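Local coordinates for protein acyl-CoA thioesterase (Alicyclobacillus acidocaldarius subsp. acidocaldarius, PDB 3RQB) that probably acts as an acyl-CoA thioesterase, a hotdog-fold enzyme expected to hydrolyse the thioester bond of acyl-CoA, although its function has not been established, at residues M98-G102 against E103-T107. Sequence-based numbering, arbitrary orientation.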
loop_
_atom_site.group_PDB
_atom_site.type_symbol
_atom_site.label_atom_id
_atom_site.label_comp_id
_atom_site.label_asym_id
_atom_site.label_seq_id
_atom_site.Cartn_x
_atom_site.Cartn_y
_atom_site.Cartn_z
HETATM N N MSE B 98 0.726 9.063 16.111
HETATM C CA MSE B 98 1.260 8.620 17.395
HETATM C C MSE B 98 2.429 9.499 17.827
HETATM O O MSE B 98 3.410 9.628 17.102
HETATM C CB MSE B 98 1.706 7.156 17.329
HETATM C CG MSE B 98 2.423 6.683 18.593
HETATM SE SE MSE B 98 3.268 4.936 18.400
HETATM C CE MSE B 98 1.683 3.866 17.888
HETATM N N MSE B 99 2.319 10.091 19.013
HETATM C CA MSE B 99 3.362 10.970 19.536
HETATM C C MSE B 99 3.952 10.482 20.847
HETATM O O MSE B 99 3.243 9.952 21.693
HETATM C CB MSE B 99 2.812 12.382 19.729
HETATM C CG MSE B 99 2.635 13.140 18.431
HETATM SE SE MSE B 99 1.215 14.462 18.520
HETATM C CE MSE B 99 -0.313 13.262 18.837
ATOM N N GLN B 100 5.260 10.664 20.993
ATOM C CA GLN B 100 5.956 10.494 22.268
ATOM C C GLN B 100 6.799 11.730 22.514
ATOM O O GLN B 100 7.528 12.169 21.620
ATOM C CB GLN B 100 6.889 9.298 22.217
ATOM C CG GLN B 100 6.256 8.005 22.593
ATOM C CD GLN B 100 7.157 6.848 22.269
ATOM O OE1 GLN B 100 7.968 6.926 21.342
ATOM N NE2 GLN B 100 7.035 5.765 23.035
ATOM N N ASP B 101 6.721 12.288 23.719
ATOM C CA ASP B 101 7.519 13.467 24.042
ATOM C C ASP B 101 7.263 14.595 23.038
ATOM O O ASP B 101 8.199 15.270 22.605
ATOM C CB ASP B 101 9.016 13.131 24.042
ATOM C CG ASP B 101 9.347 11.913 24.884
ATOM O OD1 ASP B 101 9.339 12.038 26.129
ATOM O OD2 ASP B 101 9.632 10.838 24.300
ATOM N N GLY B 102 6.003 14.782 22.652
ATOM C CA GLY B 102 5.621 15.885 21.783
ATOM C C GLY B 102 5.988 15.769 20.308
ATOM O O GLY B 102 5.606 16.611 19.501
ATOM N N GLU B 103 6.714 14.727 19.933
ATOM C CA GLU B 103 7.121 14.589 18.540
ATOM C C GLU B 103 6.364 13.456 17.843
ATOM O O GLU B 103 5.964 12.475 18.481
ATOM C CB GLU B 103 8.638 14.397 18.433
ATOM C CG GLU B 103 9.435 15.694 18.564
ATOM C CD GLU B 103 10.943 15.472 18.547
ATOM O OE1 GLU B 103 11.471 14.893 19.523
ATOM O OE2 GLU B 103 11.597 15.880 17.556
ATOM N N VAL B 104 6.141 13.606 16.539
ATOM C CA VAL B 104 5.449 12.568 15.796
ATOM C C VAL B 104 6.339 11.379 15.491
ATOM O O VAL B 104 7.360 11.489 14.815
ATOM C CB VAL B 104 4.887 13.054 14.468
ATOM C CG1 VAL B 104 4.163 11.902 13.799
ATOM C CG2 VAL B 104 3.951 14.217 14.681
ATOM N N VAL B 105 5.881 10.231 15.957
ATOM C CA VAL B 105 6.570 8.960 15.849
ATOM C C VAL B 105 6.066 8.160 14.647
ATOM O O VAL B 105 6.857 7.724 13.802
ATOM C CB VAL B 105 6.451 8.157 17.144
ATOM C CG1 VAL B 105 6.498 6.668 16.849
ATOM C CG2 VAL B 105 7.561 8.554 18.093
ATOM N N THR B 106 4.763 7.880 14.645
ATOM C CA THR B 106 4.126 7.066 13.615
ATOM C C THR B 106 2.802 7.674 13.118
ATOM O O THR B 106 2.075 8.278 13.898
ATOM C CB THR B 106 3.891 5.649 14.173
ATOM O OG1 THR B 106 5.161 5.084 14.542
ATOM C CG2 THR B 106 3.202 4.756 13.157
ATOM N N THR B 107 2.509 7.537 11.820
ATOM C CA THR B 107 1.205 7.926 11.262
ATOM C C THR B 107 0.569 6.808 10.446
ATOM O O THR B 107 1.255 5.929 9.920
ATOM C CB THR B 107 1.252 9.201 10.372
ATOM O OG1 THR B 107 1.737 8.881 9.055
ATOM C CG2 THR B 107 2.110 10.277 11.020
#
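Met-98 to Gln-100 run antiparallel to Glu-103 to Thr-106, and a type I' turn from Gln-100 to Glu-103 joins them into a tight beta hairpin with a two-residue loop. Gln-100 and Glu-103 form the closing pair, with Gln-100 N to Glu-103 O and Glu-103 N to Gln-100 O both at 3.2 Å. Asp-101 and Gly-102 make the turn, both with positive phi, and both are exposed.

Further along, Met-98 O accepts Val-105 N at 2.8 Å and, weakly, Thr-106 N at 3.3 Å. Met-98 N donates to Thr-106 O at 2.7 Å. Val-105 and Thr-106 thus both lie opposite Met-98, which is a classic beta bulge. Val-105 has a helix-like backbone here (phi/psi -96/-59°). The hairpin belongs to the N-terminal hotdog domain and links strands 91-100 and 103-113.

The bulge puts Val-105 on the face of Met-98, Gln-100 and Thr-106. Met-98 and Met-99 are modelled as selenomethionine. The two methyls of Val-105 part between neighbours: CG1 meets Met-98 SE at 4.0 Å, and CG2 lies 3.7 Å from Gln-100 OE1. With CG anti to the backbone N (chi1 173°), the Met-98 chain runs out on this face and brings SE beside Val-105. Its side chain also packs on Thr-44, Thr-47 and Met-48 of helix 41-53. Gln-100 NE2 donates hydrogen bonds to the backbone carbonyls of Lys-74 and Pro-77. On the other face, Met-99 CG touches Val-104 CG2 at 4.1 Å. Val-104 also packs on Val-85 of the second subunit, and its carbonyl accepts Arg-86 NH1 of that subunit.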